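Local coordinates for protein DNA replication factor Cdt1 (Mus musculus, PDB 3A4C) that licenses replication origins by cooperating with CDC6 and the origin recognition complex to load the MCM complex onto DNA, this chain being its C-terminal winged-helix domain, at residues A19-N24 with A41-S46; L12-E17 with E57-L62; N24-E29 with T80-D85. All blocks are in the same frame, centred on the assembly; numbering follows the deposited sequence.

Interaction 1 of 3, residues A19-N24 with A41-S46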
ATOM      1  N   ALA A  19       0.819  -5.173  -0.806  1.00 10.00           N
ATOM      2  CA  ALA A  19       1.512  -5.001   0.463  1.00 12.21           C
ATOM      3  C   ALA A  19       2.831  -5.761   0.467  1.00  9.78           C
ATOM      4  O   ALA A  19       3.816  -5.302   1.032  1.00  9.92           O
ATOM      5  CB  ALA A  19       0.638  -5.450   1.610  1.00 11.81           C
ATOM      6  N   ARG A  20       2.842  -6.937  -0.148  1.00 11.41           N
ATOM      7  CA  ARG A  20       4.067  -7.713  -0.224  1.00 11.17           C
ATOM      8  C   ARG A  20       5.061  -7.047  -1.149  1.00 11.03           C
ATOM      9  O   ARG A  20       6.250  -7.002  -0.850  1.00 10.89           O
ATOM     10  CB  ARG A  20       3.809  -9.152  -0.676  1.00 12.23           C
ATOM     11  CG  ARG A  20       5.075 -10.021  -0.608  1.00 14.40           C
ATOM     12  CD  ARG A  20       4.756 -11.504  -0.708  1.00 20.89           C
ATOM     13  NE  ARG A  20       3.588 -11.835   0.103  1.00 23.78           N
ATOM     14  CZ  ARG A  20       3.630 -12.177   1.384  1.00 26.22           C
ATOM     15  NH1 ARG A  20       4.795 -12.256   2.018  1.00 31.35           N
ATOM     16  NH2 ARG A  20       2.498 -12.443   2.029  1.00 26.82           N
ATOM     17  N   VAL A  21       4.576  -6.529  -2.276  1.00  9.36           N
ATOM     18  CA  VAL A  21       5.442  -5.807  -3.204  1.00 11.30           C
ATOM     19  C   VAL A  21       6.044  -4.605  -2.477  1.00 13.24           C
ATOM     20  O   VAL A  21       7.241  -4.349  -2.556  1.00 13.02           O
ATOM     21  CB  VAL A  21       4.684  -5.318  -4.462  1.00  9.40           C
ATOM     22  CG1 VAL A  21       5.589  -4.434  -5.328  1.00 11.12           C
ATOM     23  CG2 VAL A  21       4.182  -6.501  -5.287  1.00 10.88           C
ATOM     24  N   LEU A  22       5.205  -3.867  -1.761  1.00 10.52           N
ATOM     25  CA  LEU A  22       5.695  -2.738  -0.969  1.00  9.77           C
ATOM     26  C   LEU A  22       6.786  -3.168   0.020  1.00 12.24           C
ATOM     27  O   LEU A  22       7.843  -2.536   0.124  1.00 12.79           O
ATOM     28  CB  LEU A  22       4.532  -2.111  -0.197  1.00 10.43           C
ATOM     29  CG  LEU A  22       4.905  -0.948   0.714  1.00 13.19           C
ATOM     30  CD1 LEU A  22       5.600   0.116  -0.106  1.00 12.40           C
ATOM     31  CD2 LEU A  22       3.664  -0.376   1.399  1.00 13.20           C
ATOM     32  N   ARG A  23       6.528  -4.236   0.768  1.00 10.87           N
ATOM     33  CA  ARG A  23       7.505  -4.662   1.757  1.00 13.02           C
ATOM     34  C   ARG A  23       8.829  -5.036   1.092  1.00 14.29           C
ATOM     35  O   ARG A  23       9.901  -4.705   1.590  1.00 14.31           O
ATOM     36  CB  ARG A  23       6.998  -5.829   2.603  1.00 16.46           C
ATOM     37  CG  ARG A  23       7.855  -5.999   3.853  1.00 27.00           C
ATOM     38  CD  ARG A  23       8.088  -7.440   4.205  1.00 35.22           C
ATOM     39  NE  ARG A  23       8.184  -8.284   3.018  1.00 37.93           N
ATOM     40  CZ  ARG A  23       8.327  -9.601   3.068  1.00 31.60           C
ATOM     41  NH1 ARG A  23       8.403 -10.202   4.247  1.00 37.69           N
ATOM     42  NH2 ARG A  23       8.391 -10.317   1.952  1.00 27.18           N
ATOM     43  N   ASN A  24       8.750  -5.723  -0.037  1.00 13.30           N
ATOM     44  CA  ASN A  24       9.961  -6.105  -0.760  1.00 14.77           C
ATOM     45  C   ASN A  24      10.772  -4.922  -1.275  1.00 17.29           C
ATOM     46  O   ASN A  24      12.000  -4.966  -1.280  1.00 15.26           O
ATOM     47  CB  ASN A  24       9.631  -7.070  -1.887  1.00 13.92           C
ATOM     48  CG  ASN A  24       9.541  -8.501  -1.398  1.00 20.00           C
ATOM     49  OD1 ASN A  24       9.706  -9.449  -2.165  1.00 28.12           O
ATOM     50  ND2 ASN A  24       9.293  -8.661  -0.107  1.00 17.78           N
ATOM     51  N   ALA A  41       6.856   4.182  -8.380  1.00 11.34           N
ATOM     52  CA  ALA A  41       7.649   3.780  -9.541  1.00 11.21           C
ATOM     53  C   ALA A  41       8.271   2.407  -9.315  1.00 13.56           C
ATOM     54  O   ALA A  41       8.277   1.556 -10.204  1.00 14.77           O
ATOM     55  CB  ALA A  41       8.726   4.816  -9.833  1.00 13.38           C
ATOM     56  N   ARG A  42       8.782   2.176  -8.115  1.00 11.38           N
ATOM     57  CA  ARG A  42       9.387   0.887  -7.811  1.00 12.52           C
ATOM     58  C   ARG A  42       8.344  -0.229  -7.735  1.00 14.38           C
ATOM     59  O   ARG A  42       8.596  -1.358  -8.153  1.00 13.51           O
ATOM     60  CB  ARG A  42      10.185   0.972  -6.513  1.00 12.52           C
ATOM     61  CG  ARG A  42      11.423   1.816  -6.667  1.00 13.36           C
ATOM     62  CD  ARG A  42      12.299   1.784  -5.439  1.00 13.59           C
ATOM     63  NE  ARG A  42      13.315   2.831  -5.530  1.00 14.00           N
ATOM     64  CZ  ARG A  42      14.254   3.047  -4.619  1.00 15.54           C
ATOM     65  NH1 ARG A  42      14.335   2.273  -3.549  1.00 13.42           N
ATOM     66  NH2 ARG A  42      15.113   4.037  -4.782  1.00 12.96           N
ATOM     67  N   MET A  43       7.169   0.087  -7.203  1.00 10.18           N
ATOM     68  CA  MET A  43       6.127  -0.919  -7.075  1.00 11.81           C
ATOM     69  C   MET A  43       5.584  -1.333  -8.435  1.00 11.17           C
ATOM     70  O   MET A  43       5.440  -2.514  -8.712  1.00  9.55           O
ATOM     71  CB  MET A  43       4.997  -0.414  -6.183  1.00 10.12           C
ATOM     72  CG  MET A  43       5.381  -0.417  -4.703  1.00 13.44           C
ATOM     73  SD  MET A  43       4.013   0.071  -3.665  1.00 18.31           S
ATOM     74  CE  MET A  43       3.005  -1.424  -3.713  1.00 15.92           C
ATOM     75  N   VAL A  44       5.277  -0.370  -9.293  1.00 10.48           N
ATOM     76  CA  VAL A  44       4.775  -0.740 -10.609  1.00  9.27           C
ATOM     77  C   VAL A  44       5.829  -1.539 -11.378  1.00 11.69           C
ATOM     78  O   VAL A  44       5.496  -2.456 -12.121  1.00 14.49           O
ATOM     79  CB  VAL A  44       4.299   0.476 -11.418  1.00 13.64           C
ATOM     80  CG1 VAL A  44       3.112   1.142 -10.718  1.00 12.28           C
ATOM     81  CG2 VAL A  44       5.435   1.462 -11.633  1.00 21.43           C
ATOM     82  N   ASP A  45       7.102  -1.211 -11.182  1.00 10.33           N
ATOM     83  CA  ASP A  45       8.175  -1.908 -11.900  1.00 11.10           C
ATOM     84  C   ASP A  45       8.512  -3.274 -11.310  1.00 12.11           C
ATOM     85  O   ASP A  45       9.265  -4.039 -11.911  1.00 15.39           O
ATOM     86  CB  ASP A  45       9.450  -1.083 -11.873  1.00  9.91           C
ATOM     87  CG  ASP A  45       9.407   0.101 -12.795  1.00 14.12           C
ATOM     88  OD1 ASP A  45       8.378   0.322 -13.467  1.00 12.04           O
ATOM     89  OD2 ASP A  45      10.433   0.808 -12.846  1.00 16.94           O
ATOM     90  N   SER A  46       7.984  -3.571 -10.130  1.00  8.87           N
ATOM     91  CA  SER A  46       8.376  -4.779  -9.396  1.00 10.43           C
ATOM     92  C   SER A  46       7.448  -5.967  -9.621  1.00 11.68           C
ATOM     93  O   SER A  46       7.709  -7.073  -9.146  1.00 14.79           O
ATOM     94  CB  SER A  46       8.448  -4.482  -7.893  1.00 12.64           C
ATOM     95  OG  SER A  46       9.630  -3.771  -7.583  1.00 17.77           O
TER
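Helices 3-27 and 36-45 come together at V21 and M43, whose CA atoms lie 6.3 Å apart. V21 points toward the other helix, and its CG1, set anti to its own backbone N (chi1 174°), does all the touching: it rests 4.1 Å from M43 CG and 3.8 Å from S46 CB, with the carbonyl oxygen of M43 close beside it. A beta-branched valine suits the spot, being apolar and too short to push the helices apart. M43 leaves its helix to one side and then bends at chi3 (75°), which carries its CE back toward the partner helix, 3.9 Å from L22 CB and 3.8 Å from L22 N. Its sulfur lies against L22 as well, SD standing 3.9 Å from L22 CD1. An unbranched, flexible methionine can thread this path, and its side chain also packs on L18, M56 and L60, filling the corner where three helices meet. S46, at the end of the second segment, turns its hydroxyl back to its own chain, OG donating to R42 O at 2.7 Å, and offers CB to V21. That hydroxyl is thus satisfied locally, and between these two segments the packing is apolar, while R42 pairs with E29 nearby. The M43-L22 side belongs to the core of the winged-helix domain's helical bundle; V21 and S46 lie toward its surface.

Interaction 2 of 3, residues L12-E17 with E57-L62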
ATOM      1  N   LEU A  12      -9.341  -3.148  -3.152  1.00 13.03           N
ATOM      2  CA  LEU A  12      -9.103  -3.914  -1.928  1.00 13.68           C
ATOM      3  C   LEU A  12      -8.586  -5.317  -2.237  1.00 16.98           C
ATOM      4  O   LEU A  12      -7.790  -5.890  -1.485  1.00 14.53           O
ATOM      5  CB  LEU A  12     -10.377  -3.991  -1.082  1.00 12.82           C
ATOM      6  CG  LEU A  12     -10.856  -2.681  -0.442  1.00 16.61           C
ATOM      7  CD1 LEU A  12     -12.128  -2.916   0.369  1.00 18.84           C
ATOM      8  CD2 LEU A  12      -9.774  -2.091   0.435  1.00 18.84           C
ATOM      9  N   GLU A  13      -9.033  -5.871  -3.353  1.00 19.05           N
ATOM     10  CA  GLU A  13      -8.597  -7.204  -3.735  1.00 16.02           C
ATOM     11  C   GLU A  13      -7.116  -7.250  -4.109  1.00 15.82           C
ATOM     12  O   GLU A  13      -6.478  -8.296  -4.002  1.00 12.65           O
ATOM     13  CB  GLU A  13      -9.490  -7.767  -4.840  1.00 22.82           C
ATOM     14  CG  GLU A  13     -10.816  -8.292  -4.286  1.00 28.29           C
ATOM     15  CD  GLU A  13     -11.835  -8.621  -5.363  1.00 36.90           C
ATOM     16  OE1 GLU A  13     -11.605  -8.264  -6.541  1.00 43.28           O
ATOM     17  OE2 GLU A  13     -12.871  -9.237  -5.028  1.00 39.74           O
ATOM     18  N   ARG A  14      -6.564  -6.114  -4.515  1.00 15.50           N
ATOM     19  CA  ARG A  14      -5.155  -6.054  -4.897  1.00 14.51           C
ATOM     20  C   ARG A  14      -4.220  -5.880  -3.709  1.00 12.46           C
ATOM     21  O   ARG A  14      -3.015  -6.096  -3.831  1.00 11.23           O
ATOM     22  CB  ARG A  14      -4.911  -4.897  -5.866  1.00 13.27           C
ATOM     23  CG  ARG A  14      -5.719  -4.952  -7.142  1.00 17.42           C
ATOM     24  CD  ARG A  14      -5.257  -3.898  -8.132  1.00 20.82           C
ATOM     25  NE  ARG A  14      -6.060  -3.934  -9.351  1.00 22.63           N
ATOM     26  CZ  ARG A  14      -7.093  -3.134  -9.590  1.00 27.48           C
ATOM     27  NH1 ARG A  14      -7.770  -3.246 -10.727  1.00 25.04           N
ATOM     28  NH2 ARG A  14      -7.451  -2.219  -8.699  1.00 20.62           N
ATOM     29  N   LEU A  15      -4.757  -5.448  -2.574  1.00 11.96           N
ATOM     30  CA  LEU A  15      -3.905  -4.961  -1.487  1.00 10.41           C
ATOM     31  C   LEU A  15      -2.981  -5.997  -0.838  1.00 10.32           C
ATOM     32  O   LEU A  15      -1.837  -5.681  -0.507  1.00 11.40           O
ATOM     33  CB  LEU A  15      -4.737  -4.235  -0.428  1.00 11.33           C
ATOM     34  CG  LEU A  15      -5.360  -2.937  -0.953  1.00 12.01           C
ATOM     35  CD1 LEU A  15      -5.948  -2.135   0.193  1.00 12.56           C
ATOM     36  CD2 LEU A  15      -4.318  -2.129  -1.717  1.00 13.97           C
ATOM     37  N   PRO A  16      -3.470  -7.230  -0.633  1.00 12.74           N
ATOM     38  CA  PRO A  16      -2.554  -8.183   0.003  1.00 12.40           C
ATOM     39  C   PRO A  16      -1.283  -8.370  -0.828  1.00 13.75           C
ATOM     40  O   PRO A  16      -0.181  -8.353  -0.279  1.00 11.36           O
ATOM     41  CB  PRO A  16      -3.378  -9.471   0.062  1.00 16.59           C
ATOM     42  CG  PRO A  16      -4.813  -8.979   0.145  1.00 15.04           C
ATOM     43  CD  PRO A  16      -4.839  -7.766  -0.763  1.00 13.73           C
ATOM     44  N   GLU A  17      -1.432  -8.521  -2.140  1.00 11.99           N
ATOM     45  CA  GLU A  17      -0.260  -8.683  -3.000  1.00 13.59           C
ATOM     46  C   GLU A  17       0.565  -7.415  -3.081  1.00 12.76           C
ATOM     47  O   GLU A  17       1.791  -7.472  -3.038  1.00 12.03           O
ATOM     48  CB  GLU A  17      -0.654  -9.159  -4.401  1.00 16.38           C
ATOM     49  CG  GLU A  17      -0.986 -10.649  -4.426  1.00 24.07           C
ATOM     50  CD  GLU A  17      -1.256 -11.176  -5.816  1.00 26.73           C
ATOM     51  OE1 GLU A  17      -1.423 -10.350  -6.741  1.00 35.51           O
ATOM     52  OE2 GLU A  17      -1.294 -12.421  -5.984  1.00 33.06           O
ATOM     53  N   GLU A  57      -0.463   4.907  -6.499  1.00 11.95           N
ATOM     54  CA  GLU A  57      -0.516   5.825  -5.363  1.00 12.67           C
ATOM     55  C   GLU A  57      -1.840   5.682  -4.639  1.00 10.75           C
ATOM     56  O   GLU A  57      -1.889   5.661  -3.416  1.00 12.45           O
ATOM     57  CB  GLU A  57      -0.332   7.283  -5.791  1.00 14.01           C
ATOM     58  CG  GLU A  57      -0.437   8.244  -4.612  1.00 14.83           C
ATOM     59  CD  GLU A  57      -0.095   9.672  -4.975  1.00 27.12           C
ATOM     60  OE1 GLU A  57       0.727  10.286  -4.265  1.00 34.69           O
ATOM     61  OE2 GLU A  57      -0.648  10.179  -5.967  1.00 28.68           O
ATOM     62  N   LYS A  58      -2.918   5.592  -5.404  1.00 11.35           N
ATOM     63  CA  LYS A  58      -4.241   5.435  -4.816  1.00 12.68           C
ATOM     64  C   LYS A  58      -4.317   4.184  -3.933  1.00 14.22           C
ATOM     65  O   LYS A  58      -4.887   4.221  -2.847  1.00 12.70           O
ATOM     66  CB  LYS A  58      -5.304   5.388  -5.911  1.00 15.46           C
ATOM     67  CG  LYS A  58      -5.578   6.739  -6.575  1.00 17.44           C
ATOM     68  CD  LYS A  58      -6.594   6.573  -7.703  1.00 21.89           C
ATOM     69  CE  LYS A  58      -6.709   7.833  -8.547  1.00 29.96           C
ATOM     70  NZ  LYS A  58      -7.178   8.984  -7.731  1.00 32.56           N
ATOM     71  N   HIS A  59      -3.731   3.083  -4.395  1.00  9.87           N
ATOM     72  CA  HIS A  59      -3.735   1.840  -3.613  1.00  8.54           C
ATOM     73  C   HIS A  59      -2.881   1.934  -2.363  1.00 10.18           C
ATOM     74  O   HIS A  59      -3.214   1.349  -1.333  1.00 11.27           O
ATOM     75  CB  HIS A  59      -3.269   0.658  -4.461  1.00 10.51           C
ATOM     76  CG  HIS A  59      -4.258   0.245  -5.497  1.00 11.79           C
ATOM     77  ND1 HIS A  59      -4.534   1.016  -6.607  1.00 14.92           N
ATOM     78  CD2 HIS A  59      -5.054  -0.847  -5.587  1.00 13.83           C
ATOM     79  CE1 HIS A  59      -5.452   0.411  -7.339  1.00 15.44           C
ATOM     80  NE2 HIS A  59      -5.786  -0.719  -6.740  1.00 13.10           N
ATOM     81  N   LEU A  60      -1.755   2.624  -2.470  1.00 10.08           N
ATOM     82  CA  LEU A  60      -0.872   2.811  -1.324  1.00 11.62           C
ATOM     83  C   LEU A  60      -1.564   3.632  -0.258  1.00 10.97           C
ATOM     84  O   LEU A  60      -1.390   3.385   0.927  1.00 10.08           O
ATOM     85  CB  LEU A  60       0.413   3.530  -1.735  1.00 13.92           C
ATOM     86  CG  LEU A  60       1.604   2.659  -2.127  1.00 23.96           C
ATOM     87  CD1 LEU A  60       1.183   1.685  -3.191  1.00 26.98           C
ATOM     88  CD2 LEU A  60       2.747   3.527  -2.614  1.00 22.79           C
ATOM     89  N   VAL A  61      -2.322   4.638  -0.689  1.00 10.25           N
ATOM     90  CA  VAL A  61      -3.075   5.457   0.249  1.00  8.35           C
ATOM     91  C   VAL A  61      -4.149   4.624   0.942  1.00 10.54           C
ATOM     92  O   VAL A  61      -4.363   4.757   2.145  1.00 10.79           O
ATOM     93  CB  VAL A  61      -3.712   6.668  -0.445  1.00 12.12           C
ATOM     94  CG1 VAL A  61      -4.774   7.289   0.451  1.00 13.77           C
ATOM     95  CG2 VAL A  61      -2.635   7.703  -0.792  1.00 13.88           C
ATOM     96  N   LEU A  62      -4.824   3.759   0.191  1.00  9.76           N
ATOM     97  CA  LEU A  62      -5.789   2.838   0.801  1.00 10.21           C
ATOM     98  C   LEU A  62      -5.112   1.978   1.861  1.00 12.31           C
ATOM     99  O   LEU A  62      -5.652   1.760   2.939  1.00 14.27           O
ATOM    100  CB  LEU A  62      -6.419   1.935  -0.257  1.00 12.10           C
ATOM    101  CG  LEU A  62      -7.375   2.572  -1.259  1.00 18.67           C
ATOM    102  CD1 LEU A  62      -8.120   1.458  -2.021  1.00 21.79           C
ATOM    103  CD2 LEU A  62      -8.360   3.472  -0.546  1.00 17.60           C
TER
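H59 meets R14 and L15 where helix 53-66 crosses helix 3-27 in this winged-helix fold, the axes of the two short segments running nearly at right angles (-82°) and 10.0 Å apart at their closest. Along the second segment, H59 comes first and points toward the other helix, its CG anti to its own carbonyl carbon, which sends the ring out to R14. ND1 is hydrogen-bonded to E55 O one turn earlier, while NE2 accepts a bent bond from R14 NH2 at 3.0 Å, tilted from the guanidinium plane. Two bonds, one at each nitrogen, restrain the ring's rotation, and the pairing implies that ND1 bears the proton and NE2 is the acceptor. R14 CD sits above the rim of the ring, 3.5 Å from H59 NE2. L15 slips its CD2 in beside H59, 3.7 Å from the backbone oxygen of H59 and 4.0 Å from its CB. One turn further on, L62 presents CB to L15 CD1 at 4.1 Å, the two leucines crossing at about a right angle. Branched leucines fill the angle between steeply crossed helices, and L15 reaches on to L97 of helix 90-104. R14 NH2 lies only 10° out of the H59 ring plane, although the guanidinium and the ring are turned 70° against each other.

Interaction 3 of 3, residues N24-E29 with T80-D85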
ATOM      1  N   ASN A  24       8.750  -5.723  -0.037  1.00 13.30           N
ATOM      2  CA  ASN A  24       9.961  -6.105  -0.760  1.00 14.77           C
ATOM      3  C   ASN A  24      10.772  -4.922  -1.275  1.00 17.29           C
ATOM      4  O   ASN A  24      12.000  -4.966  -1.280  1.00 15.26           O
ATOM      5  CB  ASN A  24       9.631  -7.070  -1.887  1.00 13.92           C
ATOM      6  CG  ASN A  24       9.541  -8.501  -1.398  1.00 20.00           C
ATOM      7  OD1 ASN A  24       9.706  -9.449  -2.165  1.00 28.12           O
ATOM      8  ND2 ASN A  24       9.293  -8.661  -0.107  1.00 17.78           N
ATOM      9  N   VAL A  25      10.083  -3.874  -1.713  1.00 13.70           N
ATOM     10  CA  VAL A  25      10.758  -2.644  -2.122  1.00 11.87           C
ATOM     11  C   VAL A  25      11.549  -2.065  -0.950  1.00 13.54           C
ATOM     12  O   VAL A  25      12.701  -1.645  -1.104  1.00 13.23           O
ATOM     13  CB  VAL A  25       9.756  -1.602  -2.651  1.00 14.68           C
ATOM     14  CG1 VAL A  25      10.392  -0.200  -2.691  1.00 14.38           C
ATOM     15  CG2 VAL A  25       9.270  -2.012  -4.034  1.00 12.58           C
ATOM     16  N   PHE A  26      10.934  -2.055   0.226  1.00 12.01           N
ATOM     17  CA  PHE A  26      11.617  -1.529   1.398  1.00 14.19           C
ATOM     18  C   PHE A  26      12.710  -2.453   1.925  1.00 15.88           C
ATOM     19  O   PHE A  26      13.703  -1.982   2.458  1.00 20.10           O
ATOM     20  CB  PHE A  26      10.627  -1.137   2.498  1.00 15.44           C
ATOM     21  CG  PHE A  26      10.098   0.253   2.338  1.00 16.59           C
ATOM     22  CD1 PHE A  26       9.054   0.513   1.471  1.00 12.91           C
ATOM     23  CD2 PHE A  26      10.685   1.312   3.015  1.00 19.91           C
ATOM     24  CE1 PHE A  26       8.581   1.810   1.306  1.00 15.62           C
ATOM     25  CE2 PHE A  26      10.214   2.607   2.860  1.00 18.95           C
ATOM     26  CZ  PHE A  26       9.164   2.855   2.005  1.00 16.56           C
ATOM     27  N   VAL A  27      12.534  -3.758   1.770  1.00 17.15           N
ATOM     28  CA  VAL A  27      13.584  -4.701   2.160  1.00 18.89           C
ATOM     29  C   VAL A  27      14.861  -4.466   1.360  1.00 22.81           C
ATOM     30  O   VAL A  27      15.970  -4.602   1.873  1.00 24.74           O
ATOM     31  CB  VAL A  27      13.117  -6.159   2.025  1.00 22.33           C
ATOM     32  CG1 VAL A  27      14.314  -7.108   1.973  1.00 28.77           C
ATOM     33  CG2 VAL A  27      12.203  -6.507   3.184  1.00 21.40           C
ATOM     34  N   SER A  28      14.691  -4.081   0.103  1.00 19.42           N
ATOM     35  CA  SER A  28      15.817  -3.850  -0.789  1.00 21.34           C
ATOM     36  C   SER A  28      16.384  -2.443  -0.647  1.00 25.75           C
ATOM     37  O   SER A  28      17.398  -2.116  -1.259  1.00 28.30           O
ATOM     38  CB  SER A  28      15.387  -4.080  -2.238  1.00 22.30           C
ATOM     39  OG  SER A  28      16.440  -3.776  -3.132  1.00 28.57           O
ATOM     40  N   GLU A  29      15.728  -1.605   0.150  1.00 19.03           N
ATOM     41  CA  GLU A  29      16.168  -0.227   0.310  1.00 20.41           C
ATOM     42  C   GLU A  29      16.829  -0.036   1.673  1.00 23.63           C
ATOM     43  O   GLU A  29      16.258  -0.392   2.697  1.00 17.77           O
ATOM     44  CB  GLU A  29      14.982   0.732   0.157  1.00 20.35           C
ATOM     45  CG  GLU A  29      15.315   2.188   0.461  1.00 14.97           C
ATOM     46  CD  GLU A  29      16.464   2.693  -0.376  1.00 20.53           C
ATOM     47  OE1 GLU A  29      17.530   2.989   0.202  1.00 21.73           O
ATOM     48  OE2 GLU A  29      16.308   2.777  -1.614  1.00 20.97           O
ATOM     49  N   THR A  80       5.966  13.564  -0.369  1.00 13.48           N
ATOM     50  CA  THR A  80       5.310  12.801   0.679  1.00 13.10           C
ATOM     51  C   THR A  80       6.134  11.557   0.945  1.00 12.43           C
ATOM     52  O   THR A  80       6.373  10.755   0.050  1.00 14.21           O
ATOM     53  CB  THR A  80       3.878  12.428   0.291  1.00 15.89           C
ATOM     54  OG1 THR A  80       3.113  13.631   0.138  1.00 15.12           O
ATOM     55  CG2 THR A  80       3.240  11.540   1.373  1.00 13.24           C
ATOM     56  N   TYR A  81       6.611  11.415   2.173  1.00 11.67           N
ATOM     57  CA  TYR A  81       7.469  10.289   2.494  1.00 11.68           C
ATOM     58  C   TYR A  81       6.670   9.108   3.011  1.00 13.75           C
ATOM     59  O   TYR A  81       5.785   9.275   3.843  1.00 11.32           O
ATOM     60  CB  TYR A  81       8.555  10.695   3.491  1.00 13.92           C
ATOM     61  CG  TYR A  81       9.681  11.420   2.810  1.00 12.76           C
ATOM     62  CD1 TYR A  81      10.744  10.720   2.256  1.00 15.23           C
ATOM     63  CD2 TYR A  81       9.672  12.806   2.692  1.00 15.04           C
ATOM     64  CE1 TYR A  81      11.780  11.381   1.611  1.00 17.06           C
ATOM     65  CE2 TYR A  81      10.702  13.478   2.045  1.00 16.73           C
ATOM     66  CZ  TYR A  81      11.751  12.758   1.506  1.00 18.17           C
ATOM     67  OH  TYR A  81      12.776  13.414   0.866  1.00 17.83           O
ATOM     68  N   VAL A  82       6.985   7.929   2.478  1.00 13.48           N
ATOM     69  CA  VAL A  82       6.418   6.665   2.920  1.00 13.51           C
ATOM     70  C   VAL A  82       7.392   5.939   3.848  1.00 14.91           C
ATOM     71  O   VAL A  82       8.555   5.721   3.511  1.00 13.94           O
ATOM     72  CB  VAL A  82       6.114   5.748   1.727  1.00 12.19           C
ATOM     73  CG1 VAL A  82       5.639   4.391   2.219  1.00 12.41           C
ATOM     74  CG2 VAL A  82       5.081   6.399   0.817  1.00 16.46           C
ATOM     75  N   LYS A  83       6.904   5.561   5.019  1.00 12.43           N
ATOM     76  CA  LYS A  83       7.727   4.901   6.012  1.00 14.90           C
ATOM     77  C   LYS A  83       6.990   3.674   6.523  1.00 17.64           C
ATOM     78  O   LYS A  83       5.792   3.730   6.790  1.00 17.22           O
ATOM     79  CB  LYS A  83       8.027   5.876   7.158  1.00 23.28           C
ATOM     80  CG  LYS A  83       9.018   5.361   8.187  1.00 27.23           C
ATOM     81  CD  LYS A  83       9.835   6.505   8.799  1.00 30.80           C
ATOM     82  CE  LYS A  83       8.971   7.488   9.586  1.00 33.40           C
ATOM     83  NZ  LYS A  83       9.796   8.547  10.273  1.00 29.26           N
ATOM     84  N   LEU A  84       7.704   2.562   6.645  1.00 16.23           N
ATOM     85  CA  LEU A  84       7.121   1.349   7.199  1.00 16.84           C
ATOM     86  C   LEU A  84       7.616   1.144   8.621  1.00 20.93           C
ATOM     87  O   LEU A  84       8.790   1.372   8.918  1.00 22.19           O
ATOM     88  CB  LEU A  84       7.496   0.134   6.354  1.00 18.58           C
ATOM     89  CG  LEU A  84       6.894   0.039   4.954  1.00 21.67           C
ATOM     90  CD1 LEU A  84       7.291  -1.279   4.296  1.00 14.94           C
ATOM     91  CD2 LEU A  84       5.391   0.146   5.028  1.00 23.95           C
ATOM     92  N   ASP A  85       6.723   0.721   9.504  1.00 19.45           N
ATOM     93  CA  ASP A  85       7.140   0.280  10.823  1.00 26.90           C
ATOM     94  C   ASP A  85       7.618  -1.160  10.693  1.00 27.68           C
ATOM     95  O   ASP A  85       6.811  -2.081  10.613  1.00 31.76           O
ATOM     96  CB  ASP A  85       5.986   0.376  11.817  1.00 24.73           C
ATOM     97  CG  ASP A  85       6.421   0.092  13.244  1.00 39.08           C
ATOM     98  OD1 ASP A  85       7.267  -0.804  13.435  1.00 39.29           O
ATOM     99  OD2 ASP A  85       5.918   0.759  14.172  1.00 39.99           O
TER
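F26 carries all of this contact from its side, reaching from the last turn of helix 3-27 to V82 and L84 on strand 79-84, which with strand 71-76 forms the hairpin of the wing in this winged-helix fold. The first kind of interaction is CH-pi: L84 lays its CG over one face of the F26 ring, 4.2 Å from the centroid and 14° off the ring normal. L84 CG, anti to the L84 carbonyl carbon (chi1 -69°), is swung over the ring, and CD1 beyond it lies 3.7 Å from F26 CG. The second kind is at the rim: F26 CZ stands 3.3 Å from V82 O, near the ring plane, so that the faintly positive ring hydrogens face a carbonyl oxygen. Plain apolar packing completes it, with V82 CG1 3.9 Å from F26 CZ. A phenylalanine suits a place that needs both length to span from helix to strand and a flat face for a leucine. V82 and L84, two residues apart, extend from the same face of the strand, as alternation in a beta strand requires. Around them F26 also packs on L34 of strand 33-35 and V39 of helix 36-45, while V82 and L84 both touch L71 of strand 71-76, placing the ring between helix 3-27, helix 36-45 and the sheet.

In the fold
From the N terminus, helix 3-27 supplies one side of all three contacts: first 12-17, then 19-24, then 24-29. Interaction 1 closes the shortest loop, when helix 36-45 returns to it after strand 33-35. Interaction 2 closes a longer one with helix 53-66, and interaction 1 is nested inside it. Interaction 3 ends last, at strand 79-84, and crosses both others. Interactions 1 and 2 touch through M43 and L60, on successive helices of the chain; 1 and 3 share N24 and are joined by the salt bridge between R42 and E29. Together they tie helix 36-45, helix 53-66 and strand 79-84 of the sheet to helix 3-27.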